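Local coordinates for chloride intracellular channel exc-4 (Caenorhabditis elegans, PDB 2YV9), which may insert into membranes to form chloride ion channels and is required to regulate lumen size as the worm's excretory canal grows, at residues A[98-101]-A[102-105]; A[116-119]-A[120-124]; A[186-189]-A[190-194]. One frame throughout, in Å; residues are numbered along the deposited sequence.

Contact 1: residues A[98-101]-A[102-105]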
ATOM      1  N   GLU A  98       3.391  -5.284  -6.389  1.00 20.53           N
ATOM      2  CA  GLU A  98       2.824  -5.491  -7.739  1.00 22.93           C
ATOM      3  C   GLU A  98       3.930  -5.491  -8.787  1.00 22.78           C
ATOM      4  O   GLU A  98       3.901  -6.286  -9.727  1.00 24.37           O
ATOM      5  CB  GLU A  98       1.857  -4.409  -8.121  1.00 24.47           C
ATOM      6  CG  GLU A  98       1.104  -4.691  -9.398  1.00 28.21           C
ATOM      7  CD  GLU A  98       0.145  -3.565  -9.709  1.00 34.78           C
ATOM      8  OE1 GLU A  98      -1.040  -3.724  -9.425  1.00 26.02           O
ATOM      9  OE2 GLU A  98       0.569  -2.481 -10.149  1.00 34.48           O
ATOM     10  N   GLY A  99       4.879  -4.556  -8.631  1.00 22.17           N
ATOM     11  CA  GLY A  99       6.020  -4.403  -9.571  1.00 23.64           C
ATOM     12  C   GLY A  99       6.815  -5.689  -9.714  1.00 25.84           C
ATOM     13  O   GLY A  99       7.199  -6.120 -10.821  1.00 26.64           O
ATOM     14  N   ARG A 100       7.078  -6.322  -8.597  1.00 24.57           N
ATOM     15  CA  ARG A 100       7.878  -7.552  -8.606  1.00 25.86           C
ATOM     16  C   ARG A 100       7.074  -8.700  -9.259  1.00 27.61           C
ATOM     17  O   ARG A 100       7.604  -9.485 -10.057  1.00 28.00           O
ATOM     18  CB  ARG A 100       8.344  -7.936  -7.200  1.00 28.98           C
ATOM     19  CG  ARG A 100       9.196  -9.238  -7.164  1.00 25.88           C
ATOM     20  CD  ARG A 100      10.446  -9.156  -8.083  1.00 25.56           C
ATOM     21  NE  ARG A 100      11.218 -10.383  -7.899  1.00 28.62           N
ATOM     22  CZ  ARG A 100      11.818 -11.068  -8.877  1.00 32.83           C
ATOM     23  NH1 ARG A 100      11.765 -10.656 -10.134  1.00 32.97           N
ATOM     24  NH2 ARG A 100      12.457 -12.203  -8.579  1.00 29.54           N
ATOM     25  N   ILE A 101       5.788  -8.795  -8.940  1.00 23.34           N
ATOM     26  CA  ILE A 101       4.942  -9.862  -9.514  1.00 22.38           C
ATOM     27  C   ILE A 101       4.763  -9.611 -11.012  1.00 23.25           C
ATOM     28  O   ILE A 101       4.803 -10.555 -11.805  1.00 24.98           O
ATOM     29  CB  ILE A 101       3.597  -9.997  -8.763  1.00 26.02           C
ATOM     30  CG1 ILE A 101       3.822 -10.216  -7.258  1.00 27.35           C
ATOM     31  CG2 ILE A 101       2.740 -11.134  -9.386  1.00 23.71           C
ATOM     32  CD1 ILE A 101       2.509 -10.080  -6.449  1.00 22.46           C
ATOM     33  N   PHE A 102       4.590  -8.354 -11.415  1.00 24.47           N
ATOM     34  CA  PHE A 102       4.452  -7.951 -12.817  1.00 24.99           C
ATOM     35  C   PHE A 102       5.702  -8.361 -13.596  1.00 31.86           C
ATOM     36  O   PHE A 102       5.591  -8.856 -14.742  1.00 29.76           O
ATOM     37  CB  PHE A 102       4.317  -6.431 -12.887  1.00 26.51           C
ATOM     38  CG  PHE A 102       4.219  -5.874 -14.287  1.00 30.95           C
ATOM     39  CD1 PHE A 102       2.985  -5.548 -14.809  1.00 31.72           C
ATOM     40  CD2 PHE A 102       5.346  -5.631 -15.038  1.00 39.58           C
ATOM     41  CE1 PHE A 102       2.866  -5.011 -16.090  1.00 39.30           C
ATOM     42  CE2 PHE A 102       5.235  -5.125 -16.323  1.00 35.96           C
ATOM     43  CZ  PHE A 102       3.985  -4.799 -16.829  1.00 30.23           C
ATOM     44  N   HIS A 103       6.865  -8.147 -12.988  1.00 24.83           N
ATOM     45  CA  HIS A 103       8.153  -8.441 -13.629  1.00 24.23           C
ATOM     46  C   HIS A 103       8.233  -9.922 -13.906  1.00 26.69           C
ATOM     47  O   HIS A 103       8.528 -10.336 -15.050  1.00 31.19           O
ATOM     48  CB  HIS A 103       9.344  -8.013 -12.758  1.00 34.64           C
ATOM     49  CG  HIS A 103      10.665  -8.278 -13.403  1.00 36.45           C
ATOM     50  ND1 HIS A 103      11.281  -9.514 -13.358  1.00 40.03           N
ATOM     51  CD2 HIS A 103      11.456  -7.488 -14.167  1.00 45.57           C
ATOM     52  CE1 HIS A 103      12.409  -9.461 -14.045  1.00 39.85           C
ATOM     53  NE2 HIS A 103      12.537  -8.248 -14.551  1.00 41.28           N
ATOM     54  N   LEU A 104       8.006 -10.719 -12.868  1.00 25.94           N
ATOM     55  CA  LEU A 104       8.064 -12.170 -12.940  1.00 26.12           C
ATOM     56  C   LEU A 104       7.039 -12.715 -13.956  1.00 27.10           C
ATOM     57  O   LEU A 104       7.377 -13.615 -14.735  1.00 28.95           O
ATOM     58  CB  LEU A 104       7.801 -12.839 -11.590  1.00 29.68           C
ATOM     59  CG  LEU A 104       8.978 -12.843 -10.604  1.00 33.01           C
ATOM     60  CD1 LEU A 104       8.571 -13.282  -9.206  1.00 26.58           C
ATOM     61  CD2 LEU A 104      10.143 -13.757 -11.113  1.00 40.93           C
ATOM     62  N   ALA A 105       5.799 -12.237 -13.908  1.00 24.55           N
ATOM     63  CA  ALA A 105       4.767 -12.632 -14.904  1.00 23.88           C
ATOM     64  C   ALA A 105       5.302 -12.414 -16.344  1.00 27.29           C
ATOM     65  O   ALA A 105       5.103 -13.274 -17.232  1.00 29.27           O
ATOM     66  CB  ALA A 105       3.430 -11.847 -14.681  1.00 26.81           C
TER
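Arg100 lays its guanidinium over the isobutyl group of Leu104, one turn further along helix 94-107. Leu104 CG sits under one face of the flat group, 3.6 Å from Arg100 NH1 and offset toward its rim, while Leu104 CD2 lies 3.9 Å from Arg100 CZ. The chain reaches this place because CG lies opposite the backbone N across the CA-CB bond (chi1 180°) and the chain then bends at chi2 (57°), which carries it along the helix. At the edge of the same guanidinium, in its plane, stands His103 ND1, 3.5 Å from Arg100 NH1; the imidazole and guanidinium planes are 47° apart. The other end of the group is fixed by a salt bridge from Arg100 NH2 to Glu84, so the arginine ties its helix to the end of strand 81-84 in the thioredoxin-like N-terminal domain of this GST-fold protein. An alanine here is likely to leave Glu84 without this ionic partner and to uncover the side of Leu104 now overlaid by the guanidinium. Beneath the side chains the helix is held by regular i to i+4 bonds, among them Leu104 N to Arg100 O at 3.1 Å and Ala105 N to Ile101 O at 2.9 Å. Ile101 turns to the buried side against Phe43 and Leu50 of helix 38-52, whereas Glu98 forms a salt bridge with Arg95 of the second subunit.

Contact 2: residues A[116-119]-A[120-124]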
ATOM      1  N   ASP A 116      -7.053  -1.999 -18.461  1.00 30.38           N
ATOM      2  CA  ASP A 116      -8.404  -1.925 -18.976  1.00 27.91           C
ATOM      3  C   ASP A 116      -9.134  -0.905 -18.127  1.00 30.47           C
ATOM      4  O   ASP A 116      -9.440  -1.178 -16.948  1.00 32.43           O
ATOM      5  CB  ASP A 116      -9.082  -3.255 -18.905  1.00 27.54           C
ATOM      6  CG  ASP A 116     -10.481  -3.224 -19.480  1.00 35.68           C
ATOM      7  OD1 ASP A 116     -11.012  -2.115 -19.716  1.00 50.00           O
ATOM      8  OD2 ASP A 116     -11.051  -4.305 -19.660  1.00 54.96           O
ATOM      9  N   PRO A 117      -9.384   0.279 -18.685  1.00 36.84           N
ATOM     10  CA  PRO A 117     -10.018   1.330 -17.882  1.00 38.97           C
ATOM     11  C   PRO A 117     -11.531   1.080 -17.685  1.00 28.99           C
ATOM     12  O   PRO A 117     -12.092   1.544 -16.698  1.00 44.08           O
ATOM     13  CB  PRO A 117      -9.746   2.598 -18.692  1.00 44.55           C
ATOM     14  CG  PRO A 117      -9.712   2.111 -20.112  1.00 53.78           C
ATOM     15  CD  PRO A 117      -9.089   0.733 -20.058  1.00 47.83           C
ATOM     16  N   SER A 118     -12.141   0.287 -18.553  1.00 35.51           N
ATOM     17  CA  SER A 118     -13.515  -0.165 -18.339  1.00 45.99           C
ATOM     18  C   SER A 118     -13.582  -0.936 -17.021  1.00 45.87           C
ATOM     19  O   SER A 118     -14.405  -0.650 -16.162  1.00 38.23           O
ATOM     20  CB  SER A 118     -13.999  -1.051 -19.490  1.00 51.82           C
ATOM     21  OG  SER A 118     -15.138  -1.816 -19.102  1.00 53.39           O
ATOM     22  N   ALA A 119     -12.690  -1.900 -16.878  1.00 33.05           N
ATOM     23  CA  ALA A 119     -12.685  -2.791 -15.706  1.00 36.01           C
ATOM     24  C   ALA A 119     -12.376  -2.022 -14.427  1.00 34.33           C
ATOM     25  O   ALA A 119     -13.018  -2.224 -13.373  1.00 30.32           O
ATOM     26  CB  ALA A 119     -11.673  -3.883 -15.907  1.00 33.48           C
ATOM     27  N   GLU A 120     -11.374  -1.144 -14.498  0.50 30.35           N
ATOM     28  CA  GLU A 120     -10.924  -0.363 -13.328  0.50 30.17           C
ATOM     29  C   GLU A 120     -12.012   0.550 -12.783  0.50 35.64           C
ATOM     30  O   GLU A 120     -12.099   0.791 -11.566  0.50 26.77           O
ATOM     31  CB  GLU A 120      -9.695   0.501 -13.657  0.50 33.26           C
ATOM     32  CG  GLU A 120      -8.459  -0.318 -13.868  0.50 25.99           C
ATOM     33  CD  GLU A 120      -7.191   0.467 -14.110  0.50 27.89           C
ATOM     34  OE1 GLU A 120      -7.230   1.711 -14.093  0.50 46.77           O
ATOM     35  OE2 GLU A 120      -6.141  -0.195 -14.285  0.50 25.08           O
ATOM     36  N   LYS A 121     -12.807   1.115 -13.686  1.00 29.26           N
ATOM     37  CA  LYS A 121     -13.918   1.963 -13.257  1.00 27.55           C
ATOM     38  C   LYS A 121     -15.073   1.140 -12.672  1.00 31.41           C
ATOM     39  O   LYS A 121     -15.696   1.530 -11.692  1.00 29.93           O
ATOM     40  CB  LYS A 121     -14.420   2.809 -14.451  1.00 41.07           C
ATOM     41  CG  LYS A 121     -13.446   3.909 -14.867  1.00 57.66           C
ATOM     42  CD  LYS A 121     -13.881   4.583 -16.184  1.00 65.59           C
ATOM     43  CE  LYS A 121     -12.689   4.895 -17.101  1.00 76.55           C
ATOM     44  NZ  LYS A 121     -13.097   4.957 -18.540  1.00 75.90           N
ATOM     45  N   ARG A 122     -15.326  -0.021 -13.229  1.00 26.75           N
ATOM     46  CA  ARG A 122     -16.462  -0.813 -12.807  1.00 28.98           C
ATOM     47  C   ARG A 122     -16.198  -1.327 -11.380  1.00 32.86           C
ATOM     48  O   ARG A 122     -17.090  -1.344 -10.539  1.00 31.59           O
ATOM     49  CB  ARG A 122     -16.687  -1.982 -13.751  1.00 39.97           C
ATOM     50  CG  ARG A 122     -17.208  -1.550 -15.125  1.00 37.56           C
ATOM     51  CD  ARG A 122     -18.693  -1.217 -15.064  1.00 65.68           C
ATOM     52  NE  ARG A 122     -19.158  -0.703 -16.349  1.00 86.85           N
ATOM     53  CZ  ARG A 122     -18.943   0.534 -16.801  1.00 97.65           C
ATOM     54  NH1 ARG A 122     -18.266   1.421 -16.070  1.00106.06           N
ATOM     55  NH2 ARG A 122     -19.412   0.889 -17.996  1.00 91.89           N
ATOM     56  N   ILE A 123     -14.982  -1.818 -11.171  1.00 23.27           N
ATOM     57  CA  ILE A 123     -14.584  -2.355  -9.853  1.00 23.57           C
ATOM     58  C   ILE A 123     -14.694  -1.279  -8.786  1.00 26.11           C
ATOM     59  O   ILE A 123     -15.233  -1.505  -7.678  1.00 25.48           O
ATOM     60  CB  ILE A 123     -13.162  -2.944  -9.887  1.00 22.63           C
ATOM     61  CG1 ILE A 123     -13.134  -4.173 -10.828  1.00 26.96           C
ATOM     62  CG2 ILE A 123     -12.616  -3.309  -8.471  1.00 27.47           C
ATOM     63  CD1 ILE A 123     -11.712  -4.722 -11.206  1.00 25.36           C
ATOM     64  N   GLU A 124     -14.110  -0.125  -9.050  1.00 25.03           N
ATOM     65  CA  GLU A 124     -14.100   0.981  -8.069  1.00 24.98           C
ATOM     66  C   GLU A 124     -15.541   1.421  -7.787  1.00 28.59           C
ATOM     67  O   GLU A 124     -15.935   1.639  -6.628  1.00 27.01           O
ATOM     68  CB  GLU A 124     -13.366   2.179  -8.634  1.00 26.68           C
ATOM     69  CG  GLU A 124     -13.319   3.389  -7.707  1.00 28.40           C
ATOM     70  CD  GLU A 124     -14.631   4.182  -7.653  1.00 27.50           C
ATOM     71  OE1 GLU A 124     -15.359   4.268  -8.657  1.00 31.53           O
ATOM     72  OE2 GLU A 124     -14.937   4.764  -6.590  1.00 30.63           O
TER
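Ile123 N donates to Ala119 O at 3.0 Å, nearly straight at 169°, and Lys121 N reaches Pro117 O at 3.1 Å; with Glu120 N to Asp116 O and Arg122 N to Ser118 O they make four successive i to i+4 bonds. Capping bonds come from Asp116, whose OD1 accepts weakly from Ser118 N (2.9 Å, bent to 123°) and from Ala119 N (3.3 Å). Its other oxygen, OD2, has a salt bridge to Arg178, so the carboxylate joins this helix start to helix 155-178. Packing of side-chain carbons runs alongside the backbone: Lys121 doubles back over the first turn, bringing its CE to 4.1 Å from Pro117 CB, an apolar pair. With CG anti to the carbonyl carbon (chi1 -70°), Arg122 leans back toward the preceding turn and rests CG against Ser118 O at 3.1 Å, and Ile123 CG1 rests similarly against Ala119 O. Ala119 and Ile123 also pack on Tyr191 of helix 190-210, while Ser118 meets Leu174. Such an aspartate N-cap with proline directly after it, at the first helical position, is a classic helix start, here opening helix 117-140 of the all-helical C-terminal part of the GST fold.

Contact 3: residues A[186-189]-A[190-194]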
ATOM      1  N   ASN A 186      -9.809 -15.422 -21.249  1.00 30.65           N
ATOM      2  CA  ASN A 186      -9.759 -16.797 -20.773  1.00 27.58           C
ATOM      3  C   ASN A 186      -8.828 -17.018 -19.577  1.00 30.13           C
ATOM      4  O   ASN A 186      -8.844 -18.107 -18.988  1.00 33.29           O
ATOM      5  CB  ASN A 186      -9.307 -17.696 -21.913  1.00 36.57           C
ATOM      6  CG  ASN A 186      -9.571 -19.156 -21.642  1.00 52.52           C
ATOM      7  OD1 ASN A 186      -8.652 -19.986 -21.660  1.00 62.05           O
ATOM      8  ND2 ASN A 186     -10.833 -19.481 -21.382  1.00 41.50           N
ATOM      9  N   SER A 187      -8.022 -16.013 -19.237  1.00 30.16           N
ATOM     10  CA  SER A 187      -6.969 -16.123 -18.244  1.00 26.76           C
ATOM     11  C   SER A 187      -7.261 -15.164 -17.089  1.00 24.19           C
ATOM     12  O   SER A 187      -7.771 -14.041 -17.298  1.00 26.85           O
ATOM     13  CB  SER A 187      -5.618 -15.736 -18.817  1.00 33.50           C
ATOM     14  OG  SER A 187      -5.064 -16.807 -19.532  1.00 33.01           O
ATOM     15  N   MET A 188      -6.934 -15.616 -15.897  1.00 22.30           N
ATOM     16  CA  MET A 188      -7.081 -14.761 -14.704  1.00 20.41           C
ATOM     17  C   MET A 188      -6.109 -13.601 -14.803  1.00 23.66           C
ATOM     18  O   MET A 188      -4.953 -13.803 -15.140  1.00 27.80           O
ATOM     19  CB  MET A 188      -6.774 -15.564 -13.442  1.00 22.57           C
ATOM     20  CG  MET A 188      -7.138 -14.814 -12.150  1.00 25.10           C
ATOM     21  SD  MET A 188      -6.686 -15.714 -10.648  1.00 26.30           S
ATOM     22  CE  MET A 188      -4.925 -15.458 -10.632  1.00 27.51           C
ATOM     23  N   THR A 189      -6.571 -12.376 -14.494  1.00 20.79           N
ATOM     24  CA  THR A 189      -5.728 -11.211 -14.503  1.00 19.69           C
ATOM     25  C   THR A 189      -5.822 -10.503 -13.149  1.00 20.08           C
ATOM     26  O   THR A 189      -6.623 -10.883 -12.305  1.00 24.31           O
ATOM     27  CB  THR A 189      -6.125 -10.198 -15.615  1.00 23.12           C
ATOM     28  OG1 THR A 189      -7.450  -9.660 -15.395  1.00 23.59           O
ATOM     29  CG2 THR A 189      -6.026 -10.848 -17.022  1.00 25.10           C
ATOM     30  N   GLU A 190      -5.045  -9.424 -12.994  1.00 19.91           N
ATOM     31  CA  GLU A 190      -5.091  -8.637 -11.760  1.00 19.98           C
ATOM     32  C   GLU A 190      -6.511  -8.114 -11.464  1.00 24.53           C
ATOM     33  O   GLU A 190      -6.932  -8.041 -10.294  1.00 22.97           O
ATOM     34  CB  GLU A 190      -4.043  -7.528 -11.757  1.00 24.60           C
ATOM     35  CG  GLU A 190      -4.502  -6.143 -12.315  1.00 26.05           C
ATOM     36  CD  GLU A 190      -4.366  -6.021 -13.796  1.00 33.20           C
ATOM     37  OE1 GLU A 190      -4.334  -4.851 -14.294  1.00 27.20           O
ATOM     38  OE2 GLU A 190      -4.306  -7.075 -14.461  1.00 30.87           O
ATOM     39  N   TYR A 191      -7.298  -7.823 -12.504  1.00 21.46           N
ATOM     40  CA  TYR A 191      -8.652  -7.353 -12.291  1.00 24.06           C
ATOM     41  C   TYR A 191      -9.544  -8.395 -11.619  1.00 21.86           C
ATOM     42  O   TYR A 191     -10.381  -8.043 -10.803  1.00 22.74           O
ATOM     43  CB  TYR A 191      -9.249  -6.835 -13.557  1.00 23.92           C
ATOM     44  CG  TYR A 191      -8.468  -5.650 -14.091  1.00 22.52           C
ATOM     45  CD1 TYR A 191      -8.342  -4.496 -13.365  1.00 27.77           C
ATOM     46  CD2 TYR A 191      -7.898  -5.693 -15.369  1.00 24.96           C
ATOM     47  CE1 TYR A 191      -7.659  -3.400 -13.854  1.00 30.86           C
ATOM     48  CE2 TYR A 191      -7.164  -4.615 -15.855  1.00 23.59           C
ATOM     49  CZ  TYR A 191      -7.083  -3.443 -15.105  1.00 27.96           C
ATOM     50  OH  TYR A 191      -6.410  -2.313 -15.544  1.00 33.00           O
ATOM     51  N   ASP A 192      -9.362  -9.683 -11.938  1.00 19.73           N
ATOM     52  CA  ASP A 192     -10.043 -10.765 -11.206  1.00 20.12           C
ATOM     53  C   ASP A 192      -9.588 -10.828  -9.782  1.00 18.32           C
ATOM     54  O   ASP A 192     -10.382 -11.157  -8.881  1.00 21.91           O
ATOM     55  CB  ASP A 192      -9.750 -12.066 -11.866  1.00 19.61           C
ATOM     56  CG  ASP A 192     -10.175 -12.022 -13.349  1.00 25.76           C
ATOM     57  OD1 ASP A 192     -11.369 -11.781 -13.627  1.00 24.18           O
ATOM     58  OD2 ASP A 192      -9.286 -12.150 -14.234  1.00 24.10           O
ATOM     59  N   CYS A 193      -8.303 -10.550  -9.595  1.00 18.50           N
ATOM     60  CA  CYS A 193      -7.696 -10.612  -8.271  1.00 17.58           C
ATOM     61  C   CYS A 193      -8.285  -9.494  -7.373  1.00 20.13           C
ATOM     62  O   CYS A 193      -8.235  -9.600  -6.134  1.00 23.11           O
ATOM     63  CB  CYS A 193      -6.231 -10.564  -8.339  1.00 18.44           C
ATOM     64  SG  CYS A 193      -5.536 -12.025  -9.194  1.00 22.28           S
ATOM     65  N   GLU A 194      -8.895  -8.468  -7.994  1.00 21.74           N
ATOM     66  CA  GLU A 194      -9.568  -7.371  -7.291  1.00 16.84           C
ATOM     67  C   GLU A 194     -11.091  -7.572  -7.207  1.00 20.60           C
ATOM     68  O   GLU A 194     -11.709  -7.426  -6.145  1.00 22.06           O
ATOM     69  CB  GLU A 194      -9.253  -6.055  -7.975  1.00 20.68           C
ATOM     70  CG  GLU A 194      -7.748  -5.785  -7.910  1.00 21.75           C
ATOM     71  CD  GLU A 194      -7.252  -4.746  -8.896  1.00 26.92           C
ATOM     72  OE1 GLU A 194      -8.077  -4.164  -9.639  1.00 24.30           O
ATOM     73  OE2 GLU A 194      -6.019  -4.478  -8.862  1.00 26.89           O
TER
HETATM   74  O   HOH W   1      -9.363 -11.443 -16.732  1.00 32.20           O
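Thr189 and Asp192 close a capping box at the start of helix 190-210, the N-capping box found at this place in the C-terminal domain of GST-fold proteins. Thr189 N donates to Asp192 OD2 at 2.7 Å and 166°, meeting the carboxylate's anti lone pair. Thr189 OG1, as N-cap, accepts a weak bond from Tyr191 N, one residue short of Asp192, at 3.4 Å; OG1 faces the helix start because it lies between the backbone N and the carbonyl carbon (chi1 64°). Cys193 N binds Thr189 O at 3.2 Å, adding the first helical turn. Beside the box, Met188 CG rests 3.8 Å from Asp192 CB, and its bent chain swings CE to within 3.8 Å of Cys193 SG; both residues also pack on Met45 of helix 38-52. Further out, Asp192 OD1 accepts from Tyr224 OH and Leu183 N, which fix the rotation of the carboxylate and hold OD2 toward Thr189. Glu190 OE2 accepts from Glu114 N in the loop before helix 117-140. One water completes the setting: it accepts from Thr189 OG1 and donates both to Ser187 O and, at 2.6 Å, to Asp192 OD2.

Contacts 2 and 3 touch, their centres about 12 Å apart: Tyr191 OH lies 3.0 Å from Asp116 N and, in the Glu120 conformer given, 2.5 Å from Glu120 OE2, both probable hydrogen bonds, so the capped starts of helices 117-140 and 190-210 meet at one phenol. Ile123 CD1 packs 3.6 Å from Tyr191 O. Contact 1 stands apart in the N-terminal domain, its nearest atoms about 5 Å from contact 3 and about 8 Å from contact 2. Phe113, in the loop between helices 94-107 and 117-140, touches both Ile101 and Glu190. Helix 38-52, within the predicted membrane-inserting segment, packs on contacts 1 and 3. The bound calcium ion is about 10 Å from the Glu98 side chain.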